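Local coordinates for xyloglucan-specific endo-beta-1,4-glucanase (Uncultured bacterium, PDB 4W88), which hydrolyses internal beta-1,4-glucosidic linkages of xyloglucan, as a ruminal endo-glucanase of glycoside hydrolase family 5, at residues 42-47 with 88-93; 48-53 with 94-99. The protein carries 1 engineered substitution. One frame throughout, in Å; residues are numbered along the deposited sequence.

Contact 1 of 2, residues 42-47 with 88-93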
loop_
_atom_site.group_PDB
_atom_site.type_symbol
_atom_site.label_atom_id
_atom_site.label_comp_id
_atom_site.label_asym_id
_atom_site.label_seq_id
_atom_site.Cartn_x
_atom_site.Cartn_y
_atom_site.Cartn_z
ATOM N N THR A 42 7.273 9.478 14.173
ATOM C CA THR A 42 6.647 8.222 14.609
ATOM C C THR A 42 7.386 7.721 15.851
ATOM O O THR A 42 8.658 7.834 15.970
ATOM C CB THR A 42 6.728 7.203 13.458
ATOM O OG1 THR A 42 6.199 7.804 12.273
ATOM C CG2 THR A 42 5.904 6.005 13.745
ATOM N N THR A 43 6.605 7.165 16.758
ATOM C CA THR A 43 7.155 6.591 17.987
ATOM C C THR A 43 6.659 5.129 18.169
ATOM O O THR A 43 5.678 4.701 17.515
ATOM C CB THR A 43 6.664 7.341 19.191
ATOM O OG1 THR A 43 5.227 7.237 19.220
ATOM C CG2 THR A 43 7.124 8.763 19.149
ATOM N N GLN A 44 7.355 4.370 19.031
ATOM C CA GLN A 44 6.898 3.048 19.424
ATOM C C GLN A 44 5.417 3.074 19.915
ATOM O O GLN A 44 4.634 2.214 19.570
ATOM C CB GLN A 44 7.824 2.441 20.477
ATOM C CG GLN A 44 7.477 1.027 20.911
ATOM C CD GLN A 44 7.764 0.029 19.860
ATOM O OE1 GLN A 44 8.932 -0.209 19.520
ATOM N NE2 GLN A 44 6.748 -0.557 19.331
ATOM N N GLU A 45 5.066 4.120 20.671
ATOM C CA GLU A 45 3.760 4.270 21.233
ATOM C C GLU A 45 2.688 4.447 20.154
ATOM O O GLU A 45 1.563 3.912 20.286
ATOM C CB GLU A 45 3.688 5.445 22.205
ATOM C CG GLU A 45 4.487 5.241 23.493
ATOM C CD GLU A 45 5.936 5.703 23.434
ATOM O OE1 GLU A 45 6.524 5.905 22.335
ATOM O OE2 GLU A 45 6.548 5.887 24.525
ATOM N N ILE A 46 2.990 5.228 19.111
ATOM C CA ILE A 46 2.026 5.377 18.015
ATOM C C ILE A 46 1.719 3.983 17.417
ATOM O O ILE A 46 0.573 3.609 17.182
ATOM C CB ILE A 46 2.570 6.382 16.969
ATOM C CG1 ILE A 46 2.400 7.813 17.531
ATOM C CG2 ILE A 46 1.817 6.241 15.671
ATOM C CD1 ILE A 46 3.161 8.890 16.824
ATOM N N VAL A 47 2.768 3.234 17.102
ATOM C CA VAL A 47 2.622 1.923 16.491
ATOM C C VAL A 47 1.885 0.983 17.452
ATOM O O VAL A 47 0.992 0.221 17.024
ATOM C CB VAL A 47 3.994 1.397 15.994
ATOM C CG1 VAL A 47 3.930 -0.046 15.535
ATOM C CG2 VAL A 47 4.529 2.290 14.866
ATOM N N VAL A 88 10.173 0.304 11.023
ATOM C CA VAL A 88 9.817 -1.108 10.794
ATOM C C VAL A 88 9.964 -1.829 12.161
ATOM O O VAL A 88 9.141 -2.687 12.522
ATOM C CB VAL A 88 10.706 -1.731 9.735
ATOM C CG1 VAL A 88 10.591 -3.255 9.641
ATOM C CG2 VAL A 88 10.297 -1.115 8.374
ATOM N N ASP A 89 11.083 -1.573 12.868
ATOM C CA ASP A 89 11.339 -2.263 14.122
ATOM C C ASP A 89 10.324 -1.969 15.194
ATOM O O ASP A 89 10.043 -2.864 16.018
ATOM C CB ASP A 89 12.723 -1.899 14.642
ATOM C CG ASP A 89 13.842 -2.515 13.860
ATOM O OD1 ASP A 89 13.623 -3.407 13.026
ATOM O OD2 ASP A 89 14.983 -2.197 14.214
ATOM N N TYR A 90 9.695 -0.768 15.215
ATOM C CA TYR A 90 8.539 -0.557 16.110
ATOM C C TYR A 90 7.454 -1.655 15.931
ATOM O O TYR A 90 6.924 -2.217 16.918
ATOM C CB TYR A 90 7.882 0.770 15.912
ATOM C CG TYR A 90 8.704 2.026 16.153
ATOM C CD1 TYR A 90 9.663 2.093 17.149
ATOM C CD2 TYR A 90 8.451 3.158 15.424
ATOM C CE1 TYR A 90 10.414 3.243 17.353
ATOM C CE2 TYR A 90 9.188 4.313 15.637
ATOM C CZ TYR A 90 10.184 4.355 16.533
ATOM O OH TYR A 90 10.892 5.511 16.710
ATOM N N ALA A 91 7.195 -1.999 14.675
ATOM C CA ALA A 91 6.219 -2.992 14.341
ATOM C C ALA A 91 6.704 -4.404 14.687
ATOM O O ALA A 91 5.937 -5.244 15.200
ATOM C CB ALA A 91 5.796 -2.898 12.908
ATOM N N VAL A 92 7.928 -4.699 14.343
ATOM C CA VAL A 92 8.576 -6.023 14.717
ATOM C C VAL A 92 8.502 -6.258 16.227
ATOM O O VAL A 92 8.198 -7.353 16.660
ATOM C CB VAL A 92 10.030 -6.149 14.208
ATOM C CG1 VAL A 92 10.669 -7.461 14.656
ATOM C CG2 VAL A 92 10.099 -6.031 12.663
ATOM N N ASN A 93 8.724 -5.208 16.999
ATOM C CA ASN A 93 8.685 -5.294 18.468
ATOM C C ASN A 93 7.352 -5.741 19.009
ATOM O O ASN A 93 7.272 -6.232 20.114
ATOM C CB ASN A 93 9.070 -3.962 19.133
ATOM C CG ASN A 93 10.549 -3.642 18.992
ATOM O OD1 ASN A 93 11.391 -4.508 18.781
ATOM N ND2 ASN A 93 10.863 -2.357 19.105
HETATM O O HOH W 1 10.547 8.456 17.923
#
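Y90 lays its ring against the start of helix 44-53, with backbone atoms of T43 and Q44 lying over one face: Q44 N lies 3.5 Å above the ring plane of Y90, over its centre, while T43 C sits nearer the rim. With CG anti to its own carbonyl carbon (chi1 -61°), the ring reaches back along this first turn, whose N-cap is T43; the hydroxyl of T43 accepts from I46 N. At the far end of the ring, water 1 joins Y90 OH to T42 O, and R83 of helix 78-92 bonds to both of these oxygens. V47 closes the base of the tyrosine, its CG2 lying 3.8 Å from Y90 CB and its side chain roughly perpendicular to that of Y90. The carbonyl of Y90 is taken up by the Q44 amide, NE2 to Y90 O at 2.9 Å; the donor is tilted 27° from the carbonyl plane. A91 adds a small apolar surface, its CB 4.3 Å from V47 CG1. One turn beyond the tyrosine, N93 ND2 gives Q44 OE1 a nearly straight bond of 2.9 Å (172° at the hydrogen). Both ends of the Q44 amide are therefore held by 88-93, which fixes its flip. This is helix-to-helix packing on the outside of the TIM barrel: helices 44-53 and 78-92 lie side by side, and beneath them A91 touches I58 of strand 57-60 and I98 of strand 97-101.

Contact 2 of 2, residues 48-53 with 94-99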
loop_
_atom_site.group_PDB
_atom_site.type_symbol
_atom_site.label_atom_id
_atom_site.label_comp_id
_atom_site.label_asym_id
_atom_site.label_seq_id
_atom_site.Cartn_x
_atom_site.Cartn_y
_atom_site.Cartn_z
ATOM N N ASP A 48 2.252 1.007 18.737
ATOM C CA ASP A 48 1.549 0.214 19.752
ATOM C C ASP A 48 0.051 0.446 19.746
ATOM O O ASP A 48 -0.775 -0.460 19.853
ATOM C CB ASP A 48 2.018 0.512 21.176
ATOM C CG ASP A 48 3.429 0.165 21.497
ATOM O OD1 ASP A 48 4.119 -0.604 20.775
ATOM O OD2 ASP A 48 3.871 0.748 22.560
ATOM N N THR A 49 -0.330 1.705 19.608
ATOM C CA THR A 49 -1.729 2.093 19.720
ATOM C C THR A 49 -2.526 1.516 18.562
ATOM O O THR A 49 -3.672 1.047 18.726
ATOM C CB THR A 49 -1.840 3.645 19.748
ATOM O OG1 THR A 49 -1.049 4.173 20.810
ATOM C CG2 THR A 49 -3.242 4.126 19.901
ATOM N N VAL A 50 -1.925 1.580 17.371
ATOM C CA VAL A 50 -2.506 0.934 16.179
ATOM C C VAL A 50 -2.756 -0.580 16.422
ATOM O O VAL A 50 -3.873 -1.080 16.250
ATOM C CB VAL A 50 -1.581 1.172 14.941
ATOM C CG1 VAL A 50 -2.027 0.373 13.725
ATOM C CG2 VAL A 50 -1.547 2.681 14.608
ATOM N N ASN A 51 -1.694 -1.275 16.812
ATOM C CA ASN A 51 -1.736 -2.685 17.090
ATOM C C ASN A 51 -2.811 -3.024 18.156
ATOM O O ASN A 51 -3.619 -3.965 18.022
ATOM C CB ASN A 51 -0.380 -3.213 17.573
ATOM C CG ASN A 51 -0.351 -4.725 17.655
ATOM O OD1 ASN A 51 -0.682 -5.459 16.679
ATOM N ND2 ASN A 51 0.071 -5.211 18.816
ATOM N N ASP A 52 -2.806 -2.249 19.223
ATOM C CA ASP A 52 -3.688 -2.552 20.359
ATOM C C ASP A 52 -5.167 -2.456 19.997
ATOM O O ASP A 52 -6.034 -3.145 20.608
ATOM C CB ASP A 52 -3.387 -1.605 21.515
ATOM C CG ASP A 52 -2.035 -1.866 22.198
ATOM O OD1 ASP A 52 -1.444 -2.980 22.081
ATOM O OD2 ASP A 52 -1.625 -0.901 22.942
ATOM N N ARG A 53 -5.470 -1.614 18.998
ATOM C CA ARG A 53 -6.904 -1.363 18.649
ATOM C C ARG A 53 -7.366 -2.519 17.819
ATOM O O ARG A 53 -8.555 -2.682 17.586
ATOM C CB ARG A 53 -7.038 -0.040 17.860
ATOM C CG ARG A 53 -8.442 0.536 17.696
ATOM C CD ARG A 53 -9.079 0.922 19.048
ATOM N NE ARG A 53 -10.184 1.837 18.882
ATOM C CZ ARG A 53 -11.390 1.472 18.595
ATOM N NH1 ARG A 53 -11.715 0.203 18.416
ATOM N NH2 ARG A 53 -12.279 2.401 18.388
ATOM N N ASP A 94 6.324 -5.501 18.223
ATOM C CA ASP A 94 4.958 -5.819 18.585
ATOM C C ASP A 94 4.402 -7.054 17.864
ATOM O O ASP A 94 3.207 -7.382 17.962
ATOM C CB ASP A 94 4.024 -4.620 18.347
ATOM C CG ASP A 94 4.324 -3.400 19.227
ATOM O OD1 ASP A 94 5.280 -3.425 19.998
ATOM O OD2 ASP A 94 3.530 -2.378 19.104
ATOM N N GLY A 95 5.229 -7.708 17.104
ATOM C CA GLY A 95 4.833 -8.948 16.411
ATOM C C GLY A 95 3.865 -8.772 15.265
ATOM O O GLY A 95 3.077 -9.688 14.904
HETATM N N MSE A 96 3.928 -7.596 14.673
HETATM C CA MSE A 96 2.981 -7.190 13.609
HETATM C C MSE A 96 3.403 -7.715 12.244
HETATM O O MSE A 96 4.585 -8.013 12.009
HETATM C CB MSE A 96 2.882 -5.668 13.551
HETATM C CG MSE A 96 2.282 -5.099 14.815
HETATM SE SE MSE A 96 2.278 -3.142 14.786
HETATM C CE MSE A 96 0.685 -2.843 13.747
ATOM N N TYR A 97 2.391 -7.884 11.365
ATOM C CA TYR A 97 2.599 -8.062 9.935
ATOM C C TYR A 97 2.900 -6.686 9.362
ATOM O O TYR A 97 2.262 -5.694 9.744
ATOM C CB TYR A 97 1.388 -8.763 9.295
ATOM C CG TYR A 97 1.269 -10.181 9.829
ATOM C CD1 TYR A 97 0.634 -10.472 11.074
ATOM C CD2 TYR A 97 1.915 -11.191 9.183
ATOM C CE1 TYR A 97 0.682 -11.748 11.588
ATOM C CE2 TYR A 97 1.921 -12.477 9.654
ATOM C CZ TYR A 97 1.330 -12.755 10.844
ATOM O OH TYR A 97 1.451 -14.060 11.294
ATOM N N ILE A 98 3.803 -6.637 8.390
ATOM C CA ILE A 98 4.351 -5.374 7.937
ATOM C C ILE A 98 4.458 -5.352 6.421
ATOM O O ILE A 98 4.962 -6.342 5.845
ATOM C CB ILE A 98 5.757 -5.106 8.523
ATOM C CG1 ILE A 98 5.732 -5.278 10.036
ATOM C CG2 ILE A 98 6.247 -3.708 8.123
ATOM C CD1 ILE A 98 7.105 -5.422 10.678
ATOM N N ILE A 99 4.121 -4.239 5.820
ATOM C CA ILE A 99 4.490 -3.997 4.442
ATOM C C ILE A 99 5.348 -2.779 4.361
ATOM O O ILE A 99 4.959 -1.729 4.797
ATOM C CB ILE A 99 3.269 -3.836 3.503
ATOM C CG1 ILE A 99 2.399 -5.099 3.489
ATOM C CG2 ILE A 99 3.690 -3.362 2.126
ATOM C CD1 ILE A 99 1.070 -4.878 2.731
HETATM O O HOH W 2 0.832 -3.425 20.903
HETATM O O HOH W 3 0.468 -7.947 16.626
HETATM O O HOH W 4 1.230 -7.841 19.797
#
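N51 holds CG anti to its backbone N (chi1 -171°), which brings its amide alongside M96, while the selenomethionine chain runs extended through chi2 and bends at chi3 (82°) to bring its methyl against N51 CB. The two side chains run alongside in opposite senses: N51 OD1 lies 3.5 Å from M96 CG, and N51 CB is 3.9 Å from M96 SE. The methyl then reaches V50, where V50 CG1 stands 4.2 Å from M96 CE. Around the polar end of N51, waters take over. Water 3 donates to N51 OD1 and to D94 O, and water 4 accepts from N51 ND2 and donates to D94 O, so two waters tie both ends of one amide to a single carbonyl. Water 2 connects N51 ND2 with D52 OD1 and, weakly, with D94 OD2. Beyond it the carboxylates of D48 and D94 meet with their planes 30° apart, D48 OD1 only 2.5 Å from D94 OD2. At such closeness one of the two acids probably holds a proton and donates it to the other; D48 OD1 also accepts from Q44 NE2, one turn earlier. A Schellman motif follows helix 78-92, with G95 taking the positive phi, and the chain turns toward strand 97-101. The contact thus joins the later part of helix 44-53 to the helix-to-strand turn on the barrel exterior. M96 packs inward on I58 of strand 57-60 and on A91 of helix 78-92, just ahead of strand 97-101, which runs between strands 57-60 and 142-145.

Contacts 1 and 2 are successive halves of one interface, their centres about 8 Å apart. Along the chain their segments alternate: 42-47 and 48-53 follow one another on helix 44-53; strand 57-60 comes next; residues 88-93 then bring the end of helix 78-92, and residues 94-99 lead into strand 97-101. One helix is thus laid first against its neighbouring helix and then against the turn into the third strand of the eight-stranded parallel barrel. V47 CG1 touches M96 SE at 3.6 Å, bridging the two apolar patches. Together the contacts join helix 44-53 to helix 78-92 and to the start of strand 97-101 on the outside of the TIM barrel.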